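Local coordinates for protein multisubunit Na+/H+ antiporter, G subunit (Anoxybacillus flavithermus, PDB 6Z16) that is a membrane subunit of a multisubunit antiporter complex that probably exchanges sodium ions for protons, at residues Ala21-Leu26 with Thr48-Met53; Leu34-Thr39 with Val101-Gly106; Ile8-Val13 with Phe63-Asn68; Leu25-Gly30 with His42-Ser47. All coordinates share one frame; numbering follows the deposited sequence.

Pairing of antiparallel helices is exemplified here by helices 11-33 and 37-66, a helical hairpin, probably in the membrane, sampled at three levels. Interactions 1 and 4 are adjacent, with centres about 7 Å apart, and share Leu25 and Leu26; where they join, Leu23 O and Ser47 OG come within 2.7 Å. Interaction 3 pairs the same helices at the far end of the hairpin, its centre about 20 Å from that of interaction 1. Interaction 2 lies at the turn of the hairpin, where the polypeptide after helix 72-98 returns to the start of helix 37-66; Leu34 CD1 touches Ala43 CB of interaction 4 at 3.7 Å. The centres of interactions 2 and 3 are about 43 Å apart.

Interaction 1 of 4, residues Ala21-Leu26 with Thr48-Met53; sequences AVLTLL and TTLGIM
Leu23 reaches from helix 11-33 to Leu50 and Gly51 of helix 37-66. Its CG stands anti to the backbone N (chi1 -164°), which carries CD2 across the interface. There CD2 meets Leu50 CG at 3.8 Å, the two side chains meeting at a slant, and also lies over the backbone at 4.0 Å from Gly51 N. Thr24, the next residue, uses both its branches. The hydroxyl turns toward the glycine backbone, with Thr24 OG1 3.9 Å from Gly51 CA, while its polar demand is met within its own helix by a hydrogen bond to Gly20 O. The methyl faces Thr48 instead, placing Thr24 CG2 3.7 Å from Thr48 OG1. With no side chain at Gly51, the antiparallel segments come near each other: their axes approach to 7.8 Å at an angle of 160°, and the CA atoms of Thr24 and Thr48 are 4.9 Å apart. A neighbouring subunit packs Leu10 against Thr24, and another lays Asn72 on both Leu23 and Leu50. No hydrogen bond crosses between the two segments, so their cohesion rests on van der Waals fit, to which Thr24 contributes its methyl and a hydroxyl already bonded to Gly20 O, and Thr48 its OG1.

Interaction 2 of 4, residues Leu34-Thr39 with Val101-Gly106; sequences LPDVYT and VERWEG
Trp104 lays its indole against Pro35, and this pair covers more surface than any other residues of the contact. Pro35 CG sits over one indole face, 3.6 Å from the centroid of the five-membered ring and 18° off its normal, a CH-pi contact. The tryptophan CG is anti to the backbone N (chi1 -167°), which turns an indole face to the proline. Arg103 contributes chiefly through the base of its side chain: Arg103 CB lies 3.3 Å from Asp36 OD1, whereas the extended chain leads the guanidinium away. Asp36 OD1 and Arg103 NE remain 5.8 Å apart and form no salt bridge. Asp36 OD2 lies 3.0 Å from Arg103 O, acceptor against acceptor, without a bond. Within its own segment, Val37 N donates to Asp36 OD1 at 2.7 Å from above the carboxylate plane; Asp36 holds the N-cap position without a side-chain capping bond. Tyr38 OH donates to Val101 O at 3.0 Å, almost in line with the carbonyl bond (C=O...donor angle 164°). His131 of a neighbouring subunit meets the Tyr38 ring. These contacts dock the irregular loop segment 101-106 on the entry to helix 37-66, with a CH-pi pair at one end and a tyrosine-to-backbone hydrogen bond at the other.

Interaction 3 of 4, residues Ile8-Val13 with Phe63-Asn68; sequences IANALV and FFIENN
Glu66 and Ala9 make the polar part of this contact. The backbone Ala9 N donates to Glu66 OE2 at 3.2 Å, a weak hydrogen bond with an N-H...acceptor angle of 130°. The glutamate chain leaves its helix with CG anti to the carbonyl carbon (chi1 -78°) and runs extended from there, which delivers the carboxylate to the backbone of the opposite segment. The same oxygen, Glu66 OE2, also lies 3.5 Å from Ile8 CA, so the carboxylate rests against the peptide at the very beginning of the modelled chain. A second polar feature is internal to segment 8-13: Asn10, at the N-cap position of helix 11-33, accepts from Leu12 N through its OD1 at 3.4 Å, a weak capping bond. With OD1 turned to the helix start, the amide nitrogen is directed toward the partner segment.

The remaining contacts are of van der Waals kind and centre on the tip of Ile65. Asn10 ND2 lies 3.6 Å from Ile65 CD1, the two side chains crossing at about a right angle. Val13 CG2 approaches the same methyl, Ile65 CD1, more loosely at 4.4 Å.

This mostly surface contact joins the open end of an antiparallel helical hairpin, with Asn10 as side-chain N-cap: the start of helix 11-33 and the residues before it lie beside the last turn of helix 37-66. One turn earlier on that helix, His62 touches Ile8 and Val13, and Leu61 also touches Val13. Neighbouring-subunit Leu3 packs on Ile8, extending the contact into the assembly.

Interaction 4 of 4, residues Leu25-Gly30 with His42-Ser47; sequences LLSAVG and HAISKS
Ser27 packs against both Ile44 and Ser47 in this buried helix pair, closely but without a cross-segment hydrogen bond. Ser47 OG stands anti to its own backbone N (chi1 -180°), which aims it across the interface, where it lies 3.5 Å from Ser27 N and 3.6 Å from Ser27 CB; it also lies near Leu23 O of interaction 1. In the reverse direction Ser27 OG reaches the other backbone and lies 3.3 Å from Ile44 CA. The small serine side chains thus meet main-chain atoms directly.

Further van der Waals contacts surround these. Ala43 CB points at the glycine backbone, 4.3 Å from Gly30 C, and Ile44 flanks the serine, with Ile44 CG1 4.1 Å from Ser27 OG. Leu26 adds a peripheral contact through its CB, 4.3 Å from Ser47 OG.

Polar bonding occurs within segment 42-47, where Lys46 NZ donates weakly to His42 ND1 at 3.1 Å, near the plane of the imidazole. The other ring nitrogen, His42 NE2, is hydrogen-bonded to His131 of a neighbouring subunit.

Helices 11-33 and 37-66 run antiparallel here, their segment axes 8.2 Å apart at closest approach and 169° from one another, and segment 42-47 includes a wider pi-type turn at 44-47. Helix 72-98 covers the Ser45 side of helix 37-66, with Pro86 and Ala89 against Ser45, and two other subunits cover the serines of the contact: Phe17 of one lies on Ser27, and Asn72 of another on Ser47.

Interaction 1 of 4, residues Ala21-Leu26 with Thr48-Met53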
loop_
_atom_site.group_PDB
_atom_site.type_symbol
_atom_site.label_atom_id
_atom_site.label_comp_id
_atom_site.label_asym_id
_atom_site.label_seq_id
_atom_site.Cartn_x
_atom_site.Cartn_y
_atom_site.Cartn_z
ATOM N N ALA G 21 -9.230 27.875 -26.055
ATOM C CA ALA G 21 -9.839 29.200 -26.165
ATOM C C ALA G 21 -10.744 29.311 -27.394
ATOM O O ALA G 21 -11.899 29.755 -27.292
ATOM C CB ALA G 21 -8.746 30.266 -26.196
ATOM N N VAL G 22 -10.239 28.889 -28.562
ATOM C CA VAL G 22 -11.005 28.961 -29.809
ATOM C C VAL G 22 -12.233 28.061 -29.742
ATOM O O VAL G 22 -13.313 28.418 -30.230
ATOM C CB VAL G 22 -10.089 28.617 -31.000
ATOM C CG1 VAL G 22 -10.865 28.427 -32.284
ATOM C CG2 VAL G 22 -9.074 29.722 -31.201
ATOM N N LEU G 23 -12.113 26.918 -29.073
ATOM C CA LEU G 23 -13.246 26.014 -28.971
ATOM C C LEU G 23 -14.302 26.549 -28.004
ATOM O O LEU G 23 -15.505 26.326 -28.206
ATOM C CB LEU G 23 -12.710 24.649 -28.564
ATOM C CG LEU G 23 -13.513 23.376 -28.686
ATOM C CD1 LEU G 23 -13.936 23.216 -30.118
ATOM C CD2 LEU G 23 -12.562 22.271 -28.308
ATOM N N THR G 24 -13.881 27.321 -26.995
ATOM C CA THR G 24 -14.847 28.014 -26.143
ATOM C C THR G 24 -15.574 29.120 -26.909
ATOM O O THR G 24 -16.788 29.309 -26.744
ATOM C CB THR G 24 -14.133 28.583 -24.919
ATOM O OG1 THR G 24 -13.389 27.539 -24.288
ATOM C CG2 THR G 24 -15.132 29.114 -23.917
ATOM N N LEU G 25 -14.851 29.854 -27.762
ATOM C CA LEU G 25 -15.499 30.864 -28.603
ATOM C C LEU G 25 -16.460 30.236 -29.603
ATOM O O LEU G 25 -17.492 30.832 -29.939
ATOM C CB LEU G 25 -14.452 31.689 -29.341
ATOM C CG LEU G 25 -14.898 32.872 -30.201
ATOM C CD1 LEU G 25 -15.594 33.922 -29.359
ATOM C CD2 LEU G 25 -13.703 33.470 -30.914
ATOM N N LEU G 26 -16.137 29.036 -30.080
ATOM C CA LEU G 26 -17.060 28.285 -30.921
ATOM C C LEU G 26 -18.314 27.888 -30.154
ATOM O O LEU G 26 -19.421 27.918 -30.708
ATOM C CB LEU G 26 -16.356 27.056 -31.477
ATOM C CG LEU G 26 -17.171 26.105 -32.340
ATOM C CD1 LEU G 26 -17.664 26.782 -33.605
ATOM C CD2 LEU G 26 -16.293 24.934 -32.651
ATOM N N THR G 48 -17.901 23.719 -24.809
ATOM C CA THR G 48 -17.184 24.381 -23.730
ATOM C C THR G 48 -16.621 23.381 -22.730
ATOM O O THR G 48 -15.620 23.707 -22.085
ATOM C CB THR G 48 -18.044 25.442 -23.016
ATOM O OG1 THR G 48 -17.172 26.427 -22.453
ATOM C CG2 THR G 48 -18.833 24.870 -21.846
ATOM N N THR G 49 -17.163 22.148 -22.664
ATOM C CA THR G 49 -16.543 21.113 -21.843
ATOM C C THR G 49 -15.156 20.746 -22.367
ATOM O O THR G 49 -14.165 20.764 -21.616
ATOM C CB THR G 49 -17.455 19.888 -21.797
ATOM O OG1 THR G 49 -18.721 20.256 -21.235
ATOM C CG2 THR G 49 -16.852 18.800 -20.956
ATOM N N LEU G 50 -15.054 20.455 -23.673
ATOM C CA LEU G 50 -13.737 20.117 -24.209
ATOM C C LEU G 50 -12.803 21.328 -24.241
ATOM O O LEU G 50 -11.594 21.171 -24.020
ATOM C CB LEU G 50 -13.861 19.479 -25.591
ATOM C CG LEU G 50 -12.550 19.047 -26.261
ATOM C CD1 LEU G 50 -11.793 18.066 -25.385
ATOM C CD2 LEU G 50 -12.791 18.449 -27.622
ATOM N N GLY G 51 -13.344 22.537 -24.429
ATOM C CA GLY G 51 -12.501 23.724 -24.406
ATOM C C GLY G 51 -11.872 23.984 -23.050
ATOM O O GLY G 51 -10.668 24.252 -22.956
ATOM N N ILE G 52 -12.664 23.864 -21.979
ATOM C CA ILE G 52 -12.108 24.113 -20.654
ATOM C C ILE G 52 -11.151 22.997 -20.240
ATOM O O ILE G 52 -10.144 23.267 -19.569
ATOM C CB ILE G 52 -13.234 24.352 -19.625
ATOM C CG1 ILE G 52 -12.664 24.835 -18.301
ATOM C CG2 ILE G 52 -14.015 23.116 -19.343
ATOM C CD1 ILE G 52 -11.930 26.083 -18.432
ATOM N N MET G 53 -11.385 21.750 -20.684
ATOM C CA MET G 53 -10.413 20.716 -20.349
ATOM C C MET G 53 -9.106 20.894 -21.107
ATOM O O MET G 53 -8.040 20.620 -20.550
ATOM C CB MET G 53 -10.987 19.330 -20.586
ATOM C CG MET G 53 -12.019 18.956 -19.561
ATOM S SD MET G 53 -12.498 17.239 -19.722
ATOM C CE MET G 53 -13.465 17.354 -21.203
#

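Interaction 2 of 4, residues Leu34-Thr39 with Val101-Gly106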
loop_
_atom_site.group_PDB
_atom_site.type_symbol
_atom_site.label_atom_id
_atom_site.label_comp_id
_atom_site.label_asym_id
_atom_site.label_seq_id
_atom_site.Cartn_x
_atom_site.Cartn_y
_atom_site.Cartn_z
ATOM N N LEU G 34 -27.706 29.263 -32.693
ATOM C CA LEU G 34 -28.598 28.118 -32.839
ATOM C C LEU G 34 -29.998 28.449 -32.316
ATOM O O LEU G 34 -30.134 29.176 -31.332
ATOM C CB LEU G 34 -28.016 26.910 -32.112
ATOM C CG LEU G 34 -26.776 26.367 -32.827
ATOM C CD1 LEU G 34 -26.109 25.283 -32.020
ATOM C CD2 LEU G 34 -27.144 25.851 -34.203
ATOM N N PRO G 35 -31.057 27.939 -32.958
ATOM C CA PRO G 35 -32.399 28.505 -32.756
ATOM C C PRO G 35 -33.212 27.969 -31.590
ATOM O O PRO G 35 -34.214 28.599 -31.227
ATOM C CB PRO G 35 -33.104 28.144 -34.071
ATOM C CG PRO G 35 -32.479 26.874 -34.462
ATOM C CD PRO G 35 -31.045 26.969 -34.067
ATOM N N ASP G 36 -32.832 26.845 -31.002
ATOM C CA ASP G 36 -33.649 26.160 -30.014
ATOM C C ASP G 36 -32.841 26.043 -28.731
ATOM O O ASP G 36 -31.623 26.223 -28.738
ATOM C CB ASP G 36 -34.058 24.780 -30.543
ATOM C CG ASP G 36 -35.222 24.185 -29.807
ATOM O OD1 ASP G 36 -35.720 24.812 -28.851
ATOM O OD2 ASP G 36 -35.642 23.078 -30.200
ATOM N N VAL G 37 -33.521 25.753 -27.620
ATOM C CA VAL G 37 -32.805 25.544 -26.363
ATOM C C VAL G 37 -31.970 24.261 -26.416
ATOM O O VAL G 37 -30.870 24.200 -25.850
ATOM C CB VAL G 37 -33.805 25.561 -25.184
ATOM C CG1 VAL G 37 -34.876 24.490 -25.333
ATOM C CG2 VAL G 37 -33.093 25.414 -23.846
ATOM N N TYR G 38 -32.422 23.258 -27.169
ATOM C CA TYR G 38 -31.766 21.958 -27.154
ATOM C C TYR G 38 -30.517 21.948 -28.026
ATOM O O TYR G 38 -29.509 21.325 -27.670
ATOM C CB TYR G 38 -32.751 20.898 -27.621
ATOM C CG TYR G 38 -34.051 20.936 -26.874
ATOM C CD1 TYR G 38 -34.151 20.443 -25.587
ATOM C CD2 TYR G 38 -35.189 21.457 -27.468
ATOM C CE1 TYR G 38 -35.351 20.476 -24.907
ATOM C CE2 TYR G 38 -36.390 21.490 -26.798
ATOM C CZ TYR G 38 -36.466 21.000 -25.519
ATOM O OH TYR G 38 -37.660 21.036 -24.852
ATOM N N THR G 39 -30.566 22.638 -29.167
ATOM C CA THR G 39 -29.387 22.781 -30.011
ATOM C C THR G 39 -28.300 23.578 -29.304
ATOM O O THR G 39 -27.105 23.260 -29.410
ATOM C CB THR G 39 -29.785 23.457 -31.315
ATOM O OG1 THR G 39 -30.296 24.758 -31.022
ATOM C CG2 THR G 39 -30.873 22.663 -31.999
ATOM N N VAL G 101 -42.049 23.597 -23.234
ATOM C CA VAL G 101 -41.301 24.551 -24.041
ATOM C C VAL G 101 -40.750 23.806 -25.244
ATOM O O VAL G 101 -40.009 22.828 -25.090
ATOM C CB VAL G 101 -40.173 25.211 -23.238
ATOM C CG1 VAL G 101 -39.302 26.067 -24.136
ATOM C CG2 VAL G 101 -40.752 26.036 -22.111
ATOM N N GLU G 102 -41.119 24.255 -26.440
ATOM C CA GLU G 102 -40.564 23.699 -27.663
ATOM C C GLU G 102 -40.440 24.814 -28.686
ATOM O O GLU G 102 -41.303 25.694 -28.762
ATOM C CB GLU G 102 -41.414 22.540 -28.204
ATOM C CG GLU G 102 -42.834 22.886 -28.617
ATOM C CD GLU G 102 -43.580 21.679 -29.126
ATOM O OE1 GLU G 102 -42.996 20.578 -29.097
ATOM O OE2 GLU G 102 -44.739 21.829 -29.565
ATOM N N ARG G 103 -39.333 24.815 -29.430
ATOM C CA ARG G 103 -39.056 25.892 -30.371
ATOM C C ARG G 103 -38.482 25.334 -31.667
ATOM O O ARG G 103 -37.918 24.237 -31.711
ATOM C CB ARG G 103 -38.101 26.955 -29.780
ATOM C CG ARG G 103 -38.736 27.754 -28.654
ATOM C CD ARG G 103 -37.928 28.876 -28.056
ATOM N NE ARG G 103 -38.655 29.356 -26.882
ATOM C CZ ARG G 103 -39.634 30.256 -26.914
ATOM N NH1 ARG G 103 -40.248 30.602 -25.791
ATOM N NH2 ARG G 103 -40.007 30.807 -28.063
ATOM N N TRP G 104 -38.656 26.133 -32.721
ATOM C CA TRP G 104 -38.075 25.957 -34.053
ATOM C C TRP G 104 -38.535 24.651 -34.715
ATOM O O TRP G 104 -37.753 23.727 -34.949
ATOM C CB TRP G 104 -36.546 26.054 -34.006
ATOM C CG TRP G 104 -35.942 26.184 -35.364
ATOM C CD1 TRP G 104 -36.093 27.228 -36.227
ATOM C CD2 TRP G 104 -35.120 25.228 -36.032
ATOM N NE1 TRP G 104 -35.402 26.988 -37.384
ATOM C CE2 TRP G 104 -34.793 25.765 -37.289
ATOM C CE3 TRP G 104 -34.612 23.976 -35.682
ATOM C CZ2 TRP G 104 -33.993 25.093 -38.202
ATOM C CZ3 TRP G 104 -33.819 23.310 -36.587
ATOM C CH2 TRP G 104 -33.516 23.869 -37.833
ATOM N N GLU G 105 -39.845 24.618 -34.993
ATOM C CA GLU G 105 -40.484 23.731 -35.976
ATOM C C GLU G 105 -40.233 22.247 -35.684
ATOM O O GLU G 105 -39.482 21.560 -36.379
ATOM C CB GLU G 105 -40.072 24.097 -37.406
ATOM C CG GLU G 105 -40.848 25.287 -37.953
ATOM C CD GLU G 105 -40.227 26.616 -37.603
ATOM O OE1 GLU G 105 -39.091 26.626 -37.098
ATOM O OE2 GLU G 105 -40.884 27.656 -37.822
ATOM N N GLY G 106 -40.862 21.794 -34.597
ATOM C CA GLY G 106 -40.823 20.408 -34.162
ATOM C C GLY G 106 -41.206 19.355 -35.186
ATOM O O GLY G 106 -42.297 19.378 -35.762
#

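Interaction 3 of 4, residues Ile8-Val13 with Phe63-Asn68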
loop_
_atom_site.group_PDB
_atom_site.type_symbol
_atom_site.label_atom_id
_atom_site.label_comp_id
_atom_site.label_asym_id
_atom_site.label_seq_id
_atom_site.Cartn_x
_atom_site.Cartn_y
_atom_site.Cartn_z
ATOM N N ILE G 8 7.150 31.372 -21.700
ATOM C CA ILE G 8 6.612 30.074 -22.088
ATOM C C ILE G 8 7.284 29.574 -23.372
ATOM O O ILE G 8 7.414 30.306 -24.353
ATOM C CB ILE G 8 5.056 30.135 -22.209
ATOM C CG1 ILE G 8 4.476 28.769 -22.583
ATOM C CG2 ILE G 8 4.584 31.258 -23.140
ATOM C CD1 ILE G 8 2.971 28.693 -22.440
ATOM N N ALA G 9 7.767 28.329 -23.342
ATOM C CA ALA G 9 8.414 27.725 -24.509
ATOM C C ALA G 9 8.019 26.251 -24.604
ATOM O O ALA G 9 8.726 25.383 -24.084
ATOM C CB ALA G 9 9.925 27.896 -24.437
ATOM N N ASN G 10 6.907 25.984 -25.290
ATOM C CA ASN G 10 6.525 24.646 -25.723
ATOM C C ASN G 10 5.440 24.793 -26.777
ATOM O O ASN G 10 4.553 25.634 -26.641
ATOM C CB ASN G 10 6.009 23.767 -24.576
ATOM C CG ASN G 10 5.935 22.297 -24.956
ATOM O OD1 ASN G 10 6.284 21.909 -26.069
ATOM N ND2 ASN G 10 5.480 21.472 -24.026
ATOM N N ALA G 11 5.515 23.965 -27.819
ATOM C CA ALA G 11 4.514 24.027 -28.879
ATOM C C ALA G 11 3.196 23.411 -28.432
ATOM O O ALA G 11 2.119 23.938 -28.744
ATOM C CB ALA G 11 5.037 23.324 -30.130
ATOM N N LEU G 12 3.271 22.305 -27.688
ATOM C CA LEU G 12 2.075 21.584 -27.266
ATOM C C LEU G 12 1.250 22.396 -26.276
ATOM O O LEU G 12 0.017 22.423 -26.366
ATOM C CB LEU G 12 2.469 20.241 -26.656
ATOM C CG LEU G 12 1.332 19.321 -26.212
ATOM C CD1 LEU G 12 0.471 18.937 -27.401
ATOM C CD2 LEU G 12 1.882 18.083 -25.520
ATOM N N VAL G 13 1.915 23.081 -25.343
ATOM C CA VAL G 13 1.217 23.877 -24.336
ATOM C C VAL G 13 0.480 25.041 -24.989
ATOM O O VAL G 13 -0.700 25.290 -24.703
ATOM C CB VAL G 13 2.213 24.366 -23.271
ATOM C CG1 VAL G 13 1.521 25.244 -22.255
ATOM C CG2 VAL G 13 2.876 23.190 -22.591
ATOM N N PHE G 63 2.734 24.465 -15.683
ATOM C CA PHE G 63 3.313 24.468 -14.342
ATOM C C PHE G 63 4.109 23.203 -14.063
ATOM O O PHE G 63 5.049 23.236 -13.262
ATOM C CB PHE G 63 2.241 24.645 -13.272
ATOM C CG PHE G 63 1.663 26.020 -13.224
ATOM C CD1 PHE G 63 2.432 27.084 -12.786
ATOM C CD2 PHE G 63 0.343 26.244 -13.569
ATOM C CE1 PHE G 63 1.908 28.351 -12.735
ATOM C CE2 PHE G 63 -0.190 27.511 -13.512
ATOM C CZ PHE G 63 0.597 28.566 -13.096
ATOM N N PHE G 64 3.764 22.088 -14.714
ATOM C CA PHE G 64 4.550 20.875 -14.546
ATOM C C PHE G 64 5.914 20.990 -15.209
ATOM O O PHE G 64 6.890 20.425 -14.705
ATOM C CB PHE G 64 3.778 19.679 -15.103
ATOM C CG PHE G 64 4.485 18.368 -14.936
ATOM C CD1 PHE G 64 4.562 17.762 -13.694
ATOM C CD2 PHE G 64 5.062 17.734 -16.025
ATOM C CE1 PHE G 64 5.213 16.553 -13.536
ATOM C CE2 PHE G 64 5.714 16.525 -15.875
ATOM C CZ PHE G 64 5.789 15.934 -14.630
ATOM N N ILE G 65 6.015 21.716 -16.320
ATOM C CA ILE G 65 7.284 21.795 -17.036
ATOM C C ILE G 65 8.171 22.910 -16.490
ATOM O O ILE G 65 9.278 22.639 -16.011
ATOM C CB ILE G 65 7.064 21.953 -18.551
ATOM C CG1 ILE G 65 6.454 20.676 -19.128
ATOM C CG2 ILE G 65 8.376 22.243 -19.256
ATOM C CD1 ILE G 65 5.941 20.831 -20.532
ATOM N N GLU G 66 7.721 24.165 -16.548
ATOM C CA GLU G 66 8.643 25.257 -16.236
ATOM C C GLU G 66 8.736 25.586 -14.754
ATOM O O GLU G 66 9.379 26.578 -14.397
ATOM C CB GLU G 66 8.290 26.530 -17.009
ATOM C CG GLU G 66 8.721 26.522 -18.462
ATOM C CD GLU G 66 8.465 27.851 -19.141
ATOM O OE1 GLU G 66 7.852 28.732 -18.506
ATOM O OE2 GLU G 66 8.877 28.020 -20.306
ATOM N N ASN G 67 8.126 24.792 -13.882
ATOM C CA ASN G 67 8.297 24.979 -12.451
ATOM C C ASN G 67 8.624 23.697 -11.706
ATOM O O ASN G 67 9.010 23.782 -10.536
ATOM C CB ASN G 67 7.041 25.608 -11.830
ATOM C CG ASN G 67 6.755 26.994 -12.371
ATOM O OD1 ASN G 67 5.713 27.233 -12.975
ATOM N ND2 ASN G 67 7.693 27.910 -12.173
ATOM N N ASN G 68 8.500 22.530 -12.356
ATOM C CA ASN G 68 8.678 21.201 -11.755
ATOM C C ASN G 68 7.771 21.030 -10.534
ATOM O O ASN G 68 8.182 20.527 -9.487
ATOM C CB ASN G 68 10.151 20.935 -11.417
ATOM C CG ASN G 68 10.460 19.459 -11.230
ATOM O OD1 ASN G 68 9.582 18.606 -11.353
ATOM N ND2 ASN G 68 11.716 19.156 -10.923
#

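Interaction 4 of 4, residues Leu25-Gly30 with His42-Ser47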
loop_
_atom_site.group_PDB
_atom_site.type_symbol
_atom_site.label_atom_id
_atom_site.label_comp_id
_atom_site.label_asym_id
_atom_site.label_seq_id
_atom_site.Cartn_x
_atom_site.Cartn_y
_atom_site.Cartn_z
ATOM N N LEU G 25 -14.851 29.854 -27.762
ATOM C CA LEU G 25 -15.499 30.864 -28.603
ATOM C C LEU G 25 -16.460 30.236 -29.603
ATOM O O LEU G 25 -17.492 30.832 -29.939
ATOM C CB LEU G 25 -14.452 31.689 -29.341
ATOM C CG LEU G 25 -14.898 32.872 -30.201
ATOM C CD1 LEU G 25 -15.594 33.922 -29.359
ATOM C CD2 LEU G 25 -13.703 33.470 -30.914
ATOM N N LEU G 26 -16.137 29.036 -30.080
ATOM C CA LEU G 26 -17.060 28.285 -30.921
ATOM C C LEU G 26 -18.314 27.888 -30.154
ATOM O O LEU G 26 -19.421 27.918 -30.708
ATOM C CB LEU G 26 -16.356 27.056 -31.477
ATOM C CG LEU G 26 -17.171 26.105 -32.340
ATOM C CD1 LEU G 26 -17.664 26.782 -33.605
ATOM C CD2 LEU G 26 -16.293 24.934 -32.651
ATOM N N SER G 27 -18.159 27.529 -28.876
ATOM C CA SER G 27 -19.323 27.288 -28.023
ATOM C C SER G 27 -20.178 28.541 -27.876
ATOM O O SER G 27 -21.411 28.464 -27.855
ATOM C CB SER G 27 -18.877 26.797 -26.649
ATOM O OG SER G 27 -19.987 26.639 -25.789
ATOM N N ALA G 28 -19.538 29.709 -27.806
ATOM C CA ALA G 28 -20.284 30.958 -27.655
ATOM C C ALA G 28 -21.046 31.331 -28.925
ATOM O O ALA G 28 -22.212 31.745 -28.859
ATOM C CB ALA G 28 -19.338 32.081 -27.265
ATOM N N VAL G 29 -20.407 31.199 -30.092
ATOM C CA VAL G 29 -21.116 31.517 -31.329
ATOM C C VAL G 29 -22.175 30.467 -31.646
ATOM O O VAL G 29 -23.173 30.785 -32.302
ATOM C CB VAL G 29 -20.144 31.716 -32.512
ATOM C CG1 VAL G 29 -19.173 32.845 -32.217
ATOM C CG2 VAL G 29 -19.400 30.452 -32.851
ATOM N N GLY G 30 -22.018 29.236 -31.151
ATOM C CA GLY G 30 -23.106 28.279 -31.228
ATOM C C GLY G 30 -24.231 28.583 -30.261
ATOM O O GLY G 30 -25.387 28.244 -30.522
ATOM N N HIS G 42 -26.647 21.153 -26.842
ATOM C CA HIS G 42 -25.620 20.441 -27.614
ATOM C C HIS G 42 -24.320 21.226 -27.698
ATOM O O HIS G 42 -23.265 20.780 -27.207
ATOM C CB HIS G 42 -26.095 20.178 -29.047
ATOM C CG HIS G 42 -27.104 19.087 -29.193
ATOM N ND1 HIS G 42 -26.769 17.755 -29.126
ATOM C CD2 HIS G 42 -28.425 19.127 -29.482
ATOM C CE1 HIS G 42 -27.846 17.021 -29.331
ATOM N NE2 HIS G 42 -28.868 17.830 -29.540
ATOM N N ALA G 43 -24.412 22.423 -28.293
ATOM C CA ALA G 43 -23.229 23.223 -28.608
ATOM C C ALA G 43 -22.483 23.627 -27.351
ATOM O O ALA G 43 -21.277 23.365 -27.226
ATOM C CB ALA G 43 -23.626 24.464 -29.398
ATOM N N ILE G 44 -23.208 24.208 -26.387
ATOM C CA ILE G 44 -22.600 24.723 -25.164
ATOM C C ILE G 44 -21.961 23.601 -24.368
ATOM O O ILE G 44 -20.758 23.653 -24.089
ATOM C CB ILE G 44 -23.633 25.496 -24.327
ATOM C CG1 ILE G 44 -23.987 26.815 -25.007
ATOM C CG2 ILE G 44 -23.089 25.760 -22.952
ATOM C CD1 ILE G 44 -25.180 27.496 -24.412
ATOM N N SER G 45 -22.739 22.546 -24.055
ATOM C CA SER G 45 -22.293 21.369 -23.316
ATOM C C SER G 45 -20.996 20.777 -23.843
ATOM O O SER G 45 -19.945 20.908 -23.189
ATOM C CB SER G 45 -23.388 20.304 -23.373
ATOM O OG SER G 45 -22.963 19.086 -22.797
ATOM N N LYS G 46 -21.033 20.273 -25.082
ATOM C CA LYS G 46 -19.881 19.532 -25.578
ATOM C C LYS G 46 -18.699 20.452 -25.865
ATOM O O LYS G 46 -17.560 20.151 -25.458
ATOM C CB LYS G 46 -20.284 18.720 -26.807
ATOM C CG LYS G 46 -21.324 17.667 -26.458
ATOM C CD LYS G 46 -21.593 16.703 -27.589
ATOM C CE LYS G 46 -22.474 17.270 -28.673
ATOM N NZ LYS G 46 -23.878 17.372 -28.213
ATOM N N SER G 47 -18.947 21.613 -26.488
ATOM C CA SER G 47 -17.822 22.425 -26.919
ATOM C C SER G 47 -17.147 23.144 -25.760
ATOM O O SER G 47 -15.913 23.166 -25.704
ATOM C CB SER G 47 -18.264 23.421 -27.982
ATOM O OG SER G 47 -17.160 24.205 -28.396
#